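Local coordinates for PAAR motif family protein (Pseudomonas aeruginosa, PDB 6XRF) that probably serves as a spike-tip or toxin-carrying component of type VI secretion, this chain being only its N-terminal helical fragment, at residues A7-E12 with G44-V49; F17-M22 with I50-I55. All blocks are in the same frame, centred on the assembly; numbering follows the deposited sequence.

Interaction 1 of 2, residues A7-E12 with G44-V49; sequences ARLGDE and GGLAAV
L9 turns its CG away from the backbone N (chi1 -167°), and this rotation carries both of its methyls across the gap to L46 and V49. L46 starts from a different setting, with CG opposite its carbonyl carbon (chi1 -60°): its CB leaves the helix at a slant to the other segment, and its CD2 branch is the one that meets L9. The fork of L9 is therefore divided between two partners one helical turn apart. CD2 touches L46 CD2, methyl to methyl, at 3.4 Å, the two leucines crossing obliquely. CD1 of L9 reaches CG1 of V49 at 3.8 Å, and here the side chains cross at about a right angle. No hydrogen bond spans the two segments; the contact rests on buried aliphatic carbon, and the closest pair of CA atoms, L9 and L46, is 7.0 Å apart.

Beside this apolar patch, helix 3-14 carries a polar pair of its own. R8 NE donates to E12 OE2 one turn on, 3.2 Å away and nearly straight (168°). The carboxylate oxygen lies in the plane of the guanidinium group, whereas the N-H comes in from above the carboxylate plane. The salt bridge ties down the long R8 side chain, which also lies on I50. Two further protein chains also close in: D11 OD2 forms a salt bridge with a basic side chain of one of them, and V49 packs on an apolar side chain of the other. The contact illustrates how a leucine whose two methyls meet separate partners joins two helices running in broadly the same direction, 3-14 and 45-57, within the small all-helical, alanine- and glycine-rich N-terminal region of a PAAR-family protein.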
loop_
_atom_site.group_PDB
_atom_site.type_symbol
_atom_site.label_atom_id
_atom_site.label_comp_id
_atom_site.label_asym_id
_atom_site.label_seq_id
_atom_site.Cartn_x
_atom_site.Cartn_y
_atom_site.Cartn_z
ATOM N N ALA C 7 -3.602 -0.506 13.148
ATOM C CA ALA C 7 -4.981 -0.601 13.610
ATOM C C ALA C 7 -5.846 0.463 12.946
ATOM O O ALA C 7 -6.947 0.173 12.464
ATOM C CB ALA C 7 -5.040 -0.476 15.132
ATOM N N ARG C 8 -5.365 1.710 12.910
ATOM C CA ARG C 8 -6.122 2.766 12.246
ATOM C C ARG C 8 -6.351 2.420 10.779
ATOM O O ARG C 8 -7.474 2.525 10.270
ATOM C CB ARG C 8 -5.398 4.105 12.386
ATOM C CG ARG C 8 -6.213 5.311 11.902
ATOM C CD ARG C 8 -5.533 6.641 12.229
ATOM N NE ARG C 8 -5.993 7.714 11.344
ATOM C CZ ARG C 8 -5.624 8.991 11.436
ATOM N NH1 ARG C 8 -4.784 9.385 12.382
ATOM N NH2 ARG C 8 -6.103 9.878 10.578
ATOM N N LEU C 9 -5.296 1.985 10.084
ATOM C CA LEU C 9 -5.424 1.679 8.662
ATOM C C LEU C 9 -6.399 0.532 8.440
ATOM O O LEU C 9 -7.345 0.649 7.652
ATOM C CB LEU C 9 -4.053 1.343 8.071
ATOM C CG LEU C 9 -3.942 1.301 6.547
ATOM C CD1 LEU C 9 -4.536 2.538 5.890
ATOM C CD2 LEU C 9 -2.473 1.150 6.146
ATOM N N GLY C 10 -6.184 -0.588 9.131
ATOM C CA GLY C 10 -7.076 -1.725 8.972
ATOM C C GLY C 10 -8.518 -1.382 9.291
ATOM O O GLY C 10 -9.442 -1.873 8.639
ATOM N N ASP C 11 -8.729 -0.532 10.298
ATOM C CA ASP C 11 -10.079 -0.082 10.615
ATOM C C ASP C 11 -10.644 0.784 9.496
ATOM O O ASP C 11 -11.773 0.568 9.037
ATOM C CB ASP C 11 -10.073 0.690 11.935
ATOM C CG ASP C 11 -11.456 1.129 12.356
ATOM O OD1 ASP C 11 -12.236 0.266 12.807
ATOM O OD2 ASP C 11 -11.766 2.335 12.235
ATOM N N GLU C 12 -9.873 1.774 9.045
ATOM C CA GLU C 12 -10.377 2.701 8.037
ATOM C C GLU C 12 -10.764 1.973 6.753
ATOM O O GLU C 12 -11.831 2.232 6.185
ATOM C CB GLU C 12 -9.332 3.781 7.751
ATOM C CG GLU C 12 -9.596 5.093 8.488
ATOM C CD GLU C 12 -8.407 6.037 8.470
ATOM O OE1 GLU C 12 -7.510 5.849 7.625
ATOM O OE2 GLU C 12 -8.366 6.965 9.310
ATOM N N GLY C 44 6.398 5.327 8.049
ATOM C CA GLY C 44 6.481 4.258 7.077
ATOM C C GLY C 44 5.378 4.280 6.041
ATOM O O GLY C 44 4.690 5.291 5.869
ATOM N N GLY C 45 5.206 3.161 5.334
ATOM C CA GLY C 45 4.122 3.065 4.372
ATOM C C GLY C 45 2.757 3.229 5.014
ATOM O O GLY C 45 1.897 3.943 4.492
ATOM N N LEU C 46 2.537 2.568 6.154
ATOM C CA LEU C 46 1.245 2.666 6.824
ATOM C C LEU C 46 0.904 4.120 7.129
ATOM O O LEU C 46 -0.160 4.617 6.736
ATOM C CB LEU C 46 1.256 1.828 8.101
ATOM C CG LEU C 46 1.530 0.334 7.917
ATOM C CD1 LEU C 46 1.814 -0.336 9.251
ATOM C CD2 LEU C 46 0.357 -0.346 7.222
ATOM N N ALA C 47 1.808 4.826 7.811
ATOM C CA ALA C 47 1.585 6.241 8.086
ATOM C C ALA C 47 1.256 7.011 6.810
ATOM O O ALA C 47 0.359 7.863 6.801
ATOM C CB ALA C 47 2.815 6.841 8.771
ATOM N N ALA C 48 1.968 6.721 5.719
ATOM C CA ALA C 48 1.757 7.463 4.479
ATOM C C ALA C 48 0.347 7.250 3.942
ATOM O O ALA C 48 -0.349 8.209 3.583
ATOM C CB ALA C 48 2.793 7.047 3.434
ATOM N N VAL C 49 -0.093 5.992 3.876
ATOM C CA VAL C 49 -1.416 5.697 3.331
ATOM C C VAL C 49 -2.499 6.355 4.177
ATOM O O VAL C 49 -3.499 6.857 3.649
ATOM C CB VAL C 49 -1.612 4.173 3.225
ATOM C CG1 VAL C 49 -2.994 3.840 2.693
ATOM C CG2 VAL C 49 -0.542 3.565 2.326
#

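Interaction 2 of 2, residues F17-M22 with I50-I55; sequences FGVAAM and ILAGSI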
loop_
_atom_site.group_PDB
_atom_site.type_symbol
_atom_site.label_atom_id
_atom_site.label_comp_id
_atom_site.label_asym_id
_atom_site.label_seq_id
_atom_site.Cartn_x
_atom_site.Cartn_y
_atom_site.Cartn_z
ATOM N N PHE C 17 -13.183 3.705 3.937
ATOM C CA PHE C 17 -12.521 4.999 3.971
ATOM C C PHE C 17 -11.063 4.927 3.532
ATOM O O PHE C 17 -10.283 5.831 3.851
ATOM C CB PHE C 17 -12.614 5.600 5.377
ATOM C CG PHE C 17 -14.023 5.817 5.850
ATOM C CD1 PHE C 17 -14.890 6.625 5.133
ATOM C CD2 PHE C 17 -14.475 5.226 7.016
ATOM C CE1 PHE C 17 -16.186 6.831 5.563
ATOM C CE2 PHE C 17 -15.770 5.430 7.454
ATOM C CZ PHE C 17 -16.627 6.234 6.725
ATOM N N GLY C 18 -10.677 3.876 2.813
ATOM C CA GLY C 18 -9.360 3.843 2.215
ATOM C C GLY C 18 -9.232 4.821 1.061
ATOM O O GLY C 18 -10.210 5.212 0.423
ATOM N N VAL C 19 -7.987 5.223 0.786
ATOM C CA VAL C 19 -7.748 6.236 -0.239
ATOM C C VAL C 19 -8.287 5.769 -1.585
ATOM O O VAL C 19 -9.094 6.454 -2.225
ATOM C CB VAL C 19 -6.249 6.574 -0.329
ATOM C CG1 VAL C 19 -6.057 7.851 -1.126
ATOM C CG2 VAL C 19 -5.635 6.721 1.048
ATOM N N ALA C 20 -7.853 4.591 -2.035
ATOM C CA ALA C 20 -8.292 4.072 -3.326
ATOM C C ALA C 20 -9.806 3.923 -3.417
ATOM O O ALA C 20 -10.333 3.759 -4.524
ATOM C CB ALA C 20 -7.624 2.719 -3.595
ATOM N N ALA C 21 -10.514 3.979 -2.287
ATOM C CA ALA C 21 -11.961 3.804 -2.281
ATOM C C ALA C 21 -12.724 5.112 -2.434
ATOM O O ALA C 21 -13.857 5.103 -2.928
ATOM C CB ALA C 21 -12.407 3.124 -0.981
ATOM N N MET C 22 -12.131 6.237 -2.027
ATOM C CA MET C 22 -12.861 7.492 -1.958
ATOM C C MET C 22 -12.533 8.462 -3.084
ATOM O O MET C 22 -13.320 9.384 -3.326
ATOM C CB MET C 22 -12.579 8.206 -0.631
ATOM C CG MET C 22 -12.581 7.323 0.595
ATOM S SD MET C 22 -11.536 8.076 1.860
ATOM C CE MET C 22 -12.327 9.669 2.036
ATOM N N ILE C 50 -2.315 6.377 5.500
ATOM C CA ILE C 50 -3.289 7.024 6.378
ATOM C C ILE C 50 -3.420 8.501 6.024
ATOM O O ILE C 50 -4.527 9.015 5.823
ATOM C CB ILE C 50 -2.891 6.827 7.852
ATOM C CG1 ILE C 50 -3.348 5.448 8.339
ATOM C CG2 ILE C 50 -3.482 7.923 8.729
ATOM C CD1 ILE C 50 -2.532 4.898 9.483
ATOM N N LEU C 51 -2.289 9.204 5.938
ATOM C CA LEU C 51 -2.325 10.633 5.636
ATOM C C LEU C 51 -2.963 10.893 4.275
ATOM O O LEU C 51 -3.714 11.862 4.110
ATOM C CB LEU C 51 -0.907 11.204 5.691
ATOM C CG LEU C 51 -0.701 12.681 5.357
ATOM C CD1 LEU C 51 -1.401 13.580 6.361
ATOM C CD2 LEU C 51 0.800 12.995 5.301
ATOM N N ALA C 52 -2.672 10.039 3.289
ATOM C CA ALA C 52 -3.306 10.176 1.981
ATOM C C ALA C 52 -4.825 10.156 2.103
ATOM O O ALA C 52 -5.525 10.885 1.385
ATOM C CB ALA C 52 -2.825 9.059 1.053
ATOM N N GLY C 53 -5.352 9.333 3.011
ATOM C CA GLY C 53 -6.791 9.292 3.216
ATOM C C GLY C 53 -7.317 10.489 3.990
ATOM O O GLY C 53 -8.417 10.976 3.716
ATOM N N SER C 54 -6.555 10.970 4.977
ATOM C CA SER C 54 -6.954 12.202 5.650
ATOM C C SER C 54 -6.936 13.365 4.667
ATOM O O SER C 54 -7.845 14.203 4.664
ATOM C CB SER C 54 -6.043 12.481 6.845
ATOM O OG SER C 54 -4.806 13.044 6.449
ATOM N N ILE C 55 -5.910 13.428 3.814
ATOM C CA ILE C 55 -5.885 14.440 2.760
ATOM C C ILE C 55 -7.118 14.304 1.879
ATOM O O ILE C 55 -7.860 15.268 1.662
ATOM C CB ILE C 55 -4.593 14.328 1.931
ATOM C CG1 ILE C 55 -3.381 14.694 2.785
ATOM C CG2 ILE C 55 -4.687 15.214 0.687
ATOM C CD1 ILE C 55 -2.056 14.472 2.082
#
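L51 O is gripped twice in helix 45-57 of this all-helical fold, by I55 N at 2.7 Å through the regular helical bond and by S54 OG at 2.8 Å. The serine hydroxyl thus bends back onto its own helix, a familiar way for a helix to satisfy a polar side chain, and S54 OG, the donor, sits 16° off the plane of the L51 carbonyl. CB of S54 and CB of L51 both point away from segment 17-22, so the opposing surface of the helix is left to A52 and G53.

Here the short helix 19-22, whose N-cap is G18, meets the long one. V19 does most of the work. It lies against the backbone at G53, and the CA atoms of V19 and G53 are 4.7 Å apart. With CG2 opposite the carbonyl carbon of V19, that methyl lies 3.3 Å from G53 N and 3.7 Å from A52 CB, while CG1 flanks the same alanine methyl at 4.1 Å. Both V19 and A52 continue into helix 25-37, touching A28 and I32 respectively, which makes the contact a junction of three helices. At the border, M22 adds a looser touch: its terminal methyl CE stands 4.5 Å from G53 O.

Interactions 1 and 2 lie about 9 Å apart, centre to centre, on successive turns of helix 45-57. Their segments alternate along the chain, in the order 7-12, 17-22, 44-49, 50-55. Because both contacts use helix 45-57, this late helix packs against helix 3-14 and then helix 19-22. The two contacts also touch: E12 O and F17 N are a probable hydrogen-bonded pair at 3.0 Å, and V19 CG2 packs on V49 O. I50 also touches L9. As a worked example, this compact N-terminal fragment shows consecutive helices sharing one partner while other protein chains of the assembly cover further faces.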